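Local coordinates for uncharacterized protein (Bacillus subtilis, PDB 5DQV), which is a metal-dependent nucleotide pyrophosphohydrolase of the HD-domain superfamily, probably cleaving nucleoside triphosphates to monophosphates and pyrophosphate, at residues N51-L54 with F55-E58; D158-A161 with Y162-F165. All blocks are in the same frame, centred on the assembly; numbering follows the deposited sequence.

Contact 1: N51-L54 with F55-E58; sequences NADL and FIVE
With chi1 at -175°, Asp53 turns its carboxylate beside its own carbonyl carbon and forward over the first turn of helix 54-63, while Ile56, its CG1 beside the backbone N, sends that branch back to meet it. The two side chains pass at a slant, Asp53 OD1 lying 3.6 Å from Ile56 CG1. The same oxygen accepts the amide of Ile56 (N to Asp53 OD1 3.0 Å, N-H...O 160°), the donor coming from above the carboxylate plane, 42° out of it. This is the N-cap bond of the helix. Backbone bonds take over behind it: Val57 N reaches Asp53 O at 3.0 Å, and Glu58 N reaches Leu54 O at 2.9 Å. Val57 CG2 lies 3.3 Å from the carbonyl oxygen Asp53 O; on the loop side it meets Ala52 CB at 4.1 Å, a small apolar contact. A water links Glu58 OE1, 2.6 Å away, more weakly to Leu54 O; Glu58 OE2 forms a salt bridge with Arg17 of helix 8-24. Ile56 also packs on helix 93-106, whose Arg98 makes a long, weak ion pair with Asp53 OD2. With an alanine at Asp53 the Ile56 amide would probably lose its side-chain acceptor, and Arg98 this distant counter-charge. A carboxylate at the N-cap puts negative charge where the helix dipole is positive, which is likely to steady the first turn and help keep Asp53 ionised.

Contact 2: D158-A161 with Y162-F165; sequences DQSA and YAHF
The N-terminal cap of helix 161-169 is built here, where the loop that follows helix 136-150 turns into the next helix. Ser160 is the N-cap residue. Its chi1 of 78° sets OG between the backbone N and the carbonyl carbon, and from there OG accepts the amide of Ala163 (N to Ser160 OG 3.1 Å, N-H...O 163°). Ser160 OG also lies 3.4 Å from Ala163 CB and is hydrogen-bonded to Asp157 O, so the hydroxyl is gripped from the helix and from the loop alike. The helical bonds begin with His164 N to Ser160 O, 3.0 Å, and Phe165 N to Ala161 O, 3.1 Å. The Phe165 ring, CG beside its backbone N (chi1 -69°), comes obliquely to that second carbonyl, CD2 3.3 Å from Ala161 O. Before the cap, Asp158 O touches Ala163 CB at 3.8 Å, while Asp158 OD1 is hydrogen-bonded to His167 NE2, further along the same helix. The flanks of the turn are spoken for by different neighbours: Ala161 and Phe165 pack on helix 136-150, and Tyr162 lies against helix 179-202, its hydroxyl hydrogen-bonded to Asp207. A serine at the N-cap whose side chain takes the amide three residues on, followed at once by i to i+4 backbone bonds, is the classic side-chain cap of an alpha helix.

How the contacts relate
From the N terminus the chain runs through helices 8-24 and 33-50, then turns at 51-53 into helix 54-63; contact 1 sits at that turn, inside the HD-domain range and just ahead of His64 and Asp65 of the nickel site. Much later, after helix 136-150, contact 2 starts helix 161-169. The two are strictly in series, neither nested nor crossed, with centres about 34 Å apart on opposite sides of the chain's centre. Contact 1 ties its helix to helices 8-24, 33-50, 93-106 and 121-132; contact 2 joins its own to helices 136-150 and 179-202. Neither closes a long loop: in each, the two segments follow one another directly, at the start of a helix.

Contact 1: N51-L54 with F55-E58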
loop_
_atom_site.group_PDB
_atom_site.type_symbol
_atom_site.label_atom_id
_atom_site.label_comp_id
_atom_site.label_asym_id
_atom_site.label_seq_id
_atom_site.Cartn_x
_atom_site.Cartn_y
_atom_site.Cartn_z
ATOM N N ASN A 51 0.849 1.513 -33.773
ATOM C CA ASN A 51 0.284 2.297 -34.887
ATOM C C ASN A 51 -1.206 2.516 -34.763
ATOM O O ASN A 51 -1.924 2.413 -35.759
ATOM C CB ASN A 51 0.559 1.611 -36.240
ATOM C CG ASN A 51 1.988 1.725 -36.671
ATOM O OD1 ASN A 51 2.719 0.746 -36.673
ATOM N ND2 ASN A 51 2.385 2.918 -37.064
ATOM N N ALA A 52 -1.671 2.821 -33.551
ATOM C CA ALA A 52 -3.062 3.111 -33.300
ATOM C C ALA A 52 -3.243 4.621 -33.495
ATOM O O ALA A 52 -2.256 5.354 -33.620
ATOM C CB ALA A 52 -3.434 2.676 -31.894
ATOM N N ASP A 53 -4.475 5.086 -33.581
ATOM C CA ASP A 53 -4.731 6.531 -33.680
ATOM C C ASP A 53 -4.406 7.208 -32.365
ATOM O O ASP A 53 -5.133 7.015 -31.382
ATOM C CB ASP A 53 -6.183 6.786 -34.013
ATOM C CG ASP A 53 -6.484 8.283 -34.248
ATOM O OD1 ASP A 53 -6.195 9.217 -33.432
ATOM O OD2 ASP A 53 -7.055 8.513 -35.285
ATOM N N LEU A 54 -3.343 8.006 -32.329
ATOM C CA LEU A 54 -2.835 8.536 -31.033
ATOM C C LEU A 54 -3.770 9.577 -30.377
ATOM O O LEU A 54 -3.855 9.673 -29.132
ATOM C CB LEU A 54 -1.433 9.141 -31.197
ATOM C CG LEU A 54 -0.305 8.207 -31.607
ATOM C CD1 LEU A 54 1.087 8.899 -31.573
ATOM C CD2 LEU A 54 -0.297 6.890 -30.758
ATOM N N PHE A 55 -4.468 10.352 -31.208
ATOM C CA PHE A 55 -5.367 11.337 -30.657
ATOM C C PHE A 55 -6.526 10.651 -29.963
ATOM O O PHE A 55 -6.934 11.051 -28.859
ATOM C CB PHE A 55 -5.857 12.320 -31.731
ATOM C CG PHE A 55 -6.764 13.389 -31.188
ATOM C CD1 PHE A 55 -6.275 14.320 -30.289
ATOM C CD2 PHE A 55 -8.093 13.446 -31.561
ATOM C CE1 PHE A 55 -7.078 15.289 -29.771
ATOM C CE2 PHE A 55 -8.911 14.397 -31.065
ATOM C CZ PHE A 55 -8.396 15.352 -30.163
ATOM N N ILE A 56 -7.049 9.591 -30.583
ATOM C CA ILE A 56 -8.181 8.900 -29.985
ATOM C C ILE A 56 -7.693 8.193 -28.727
ATOM O O ILE A 56 -8.378 8.184 -27.698
ATOM C CB ILE A 56 -8.868 7.893 -30.969
ATOM C CG1 ILE A 56 -9.507 8.602 -32.178
ATOM C CG2 ILE A 56 -9.882 7.061 -30.245
ATOM C CD1 ILE A 56 -10.536 9.729 -31.789
ATOM N N VAL A 57 -6.514 7.598 -28.792
ATOM C CA VAL A 57 -5.988 6.878 -27.639
ATOM C C VAL A 57 -5.820 7.827 -26.451
ATOM O O VAL A 57 -6.261 7.524 -25.323
ATOM C CB VAL A 57 -4.650 6.222 -27.952
ATOM C CG1 VAL A 57 -3.929 5.866 -26.630
ATOM C CG2 VAL A 57 -4.851 4.970 -28.838
ATOM N N GLU A 58 -5.218 8.997 -26.711
ATOM C CA GLU A 58 -4.964 9.929 -25.608
ATOM C C GLU A 58 -6.262 10.481 -25.012
ATOM O O GLU A 58 -6.375 10.589 -23.792
ATOM C CB GLU A 58 -4.075 11.054 -26.048
ATOM C CG GLU A 58 -3.584 11.885 -24.920
ATOM C CD GLU A 58 -2.656 12.963 -25.366
ATOM O OE1 GLU A 58 -2.383 13.115 -26.597
ATOM O OE2 GLU A 58 -2.259 13.717 -24.473
HETATM O O HOH W 1 -1.987 11.712 -28.703
#

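Contact 2: D158-A161 with Y162-F165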
loop_
_atom_site.group_PDB
_atom_site.type_symbol
_atom_site.label_atom_id
_atom_site.label_comp_id
_atom_site.label_asym_id
_atom_site.label_seq_id
_atom_site.Cartn_x
_atom_site.Cartn_y
_atom_site.Cartn_z
ATOM N N ASP A 158 -10.378 -12.750 2.455
ATOM C CA ASP A 158 -10.635 -12.611 1.015
ATOM C C ASP A 158 -10.861 -11.183 0.556
ATOM O O ASP A 158 -10.900 -10.958 -0.619
ATOM C CB ASP A 158 -11.833 -13.486 0.573
ATOM C CG ASP A 158 -11.423 -14.939 0.326
ATOM O OD1 ASP A 158 -10.714 -15.191 -0.695
ATOM O OD2 ASP A 158 -11.776 -15.801 1.169
ATOM N N GLN A 159 -10.993 -10.227 1.474
ATOM C CA GLN A 159 -11.052 -8.807 1.099
ATOM C C GLN A 159 -9.688 -8.082 1.168
ATOM O O GLN A 159 -9.573 -6.916 0.749
ATOM C CB GLN A 159 -12.092 -8.077 1.935
ATOM C CG GLN A 159 -13.512 -8.554 1.636
ATOM C CD GLN A 159 -13.793 -9.935 2.222
ATOM O OE1 GLN A 159 -13.957 -10.918 1.484
ATOM N NE2 GLN A 159 -13.812 -10.022 3.549
ATOM N N SER A 160 -8.664 -8.808 1.617
ATOM C CA SER A 160 -7.323 -8.269 1.854
ATOM C C SER A 160 -6.583 -7.982 0.553
ATOM O O SER A 160 -6.916 -8.492 -0.509
ATOM C CB SER A 160 -6.514 -9.245 2.743
ATOM O OG SER A 160 -6.015 -10.380 1.996
ATOM N N ALA A 161 -5.593 -7.106 0.637
ATOM C CA ALA A 161 -4.797 -6.751 -0.512
ATOM C C ALA A 161 -4.109 -7.996 -1.044
ATOM O O ALA A 161 -4.074 -8.233 -2.262
ATOM C CB ALA A 161 -3.743 -5.663 -0.127
ATOM N N TYR A 162 -3.588 -8.811 -0.123
ATOM C CA TYR A 162 -2.824 -10.017 -0.484
ATOM C C TYR A 162 -3.730 -10.942 -1.283
ATOM O O TYR A 162 -3.359 -11.429 -2.348
ATOM C CB TYR A 162 -2.311 -10.742 0.750
ATOM C CG TYR A 162 -1.296 -11.845 0.436
ATOM C CD1 TYR A 162 -0.016 -11.538 0.018
ATOM C CD2 TYR A 162 -1.629 -13.189 0.569
ATOM C CE1 TYR A 162 0.949 -12.528 -0.222
ATOM C CE2 TYR A 162 -0.703 -14.191 0.278
ATOM C CZ TYR A 162 0.601 -13.855 -0.091
ATOM O OH TYR A 162 1.524 -14.861 -0.383
ATOM N N ALA A 163 -4.950 -11.133 -0.804
ATOM C CA ALA A 163 -5.910 -11.952 -1.536
ATOM C C ALA A 163 -6.171 -11.388 -2.931
ATOM O O ALA A 163 -6.333 -12.150 -3.916
ATOM C CB ALA A 163 -7.243 -12.104 -0.728
ATOM N N HIS A 164 -6.209 -10.055 -3.022
ATOM C CA HIS A 164 -6.501 -9.391 -4.277
ATOM C C HIS A 164 -5.398 -9.627 -5.332
ATOM O O HIS A 164 -5.703 -9.688 -6.506
ATOM C CB HIS A 164 -6.721 -7.905 -4.024
ATOM C CG HIS A 164 -7.112 -7.118 -5.230
ATOM N ND1 HIS A 164 -8.320 -7.291 -5.876
ATOM C CD2 HIS A 164 -6.509 -6.067 -5.837
ATOM C CE1 HIS A 164 -8.411 -6.423 -6.873
ATOM N NE2 HIS A 164 -7.326 -5.671 -6.871
ATOM N N PHE A 165 -4.135 -9.731 -4.921
ATOM C CA PHE A 165 -3.058 -10.133 -5.804
ATOM C C PHE A 165 -3.361 -11.472 -6.479
ATOM O O PHE A 165 -3.244 -11.575 -7.702
ATOM C CB PHE A 165 -1.712 -10.258 -5.080
ATOM C CG PHE A 165 -1.126 -8.920 -4.624
ATOM C CD1 PHE A 165 -0.834 -7.947 -5.520
ATOM C CD2 PHE A 165 -0.919 -8.645 -3.291
ATOM C CE1 PHE A 165 -0.331 -6.675 -5.071
ATOM C CE2 PHE A 165 -0.428 -7.392 -2.856
ATOM C CZ PHE A 165 -0.139 -6.435 -3.735
#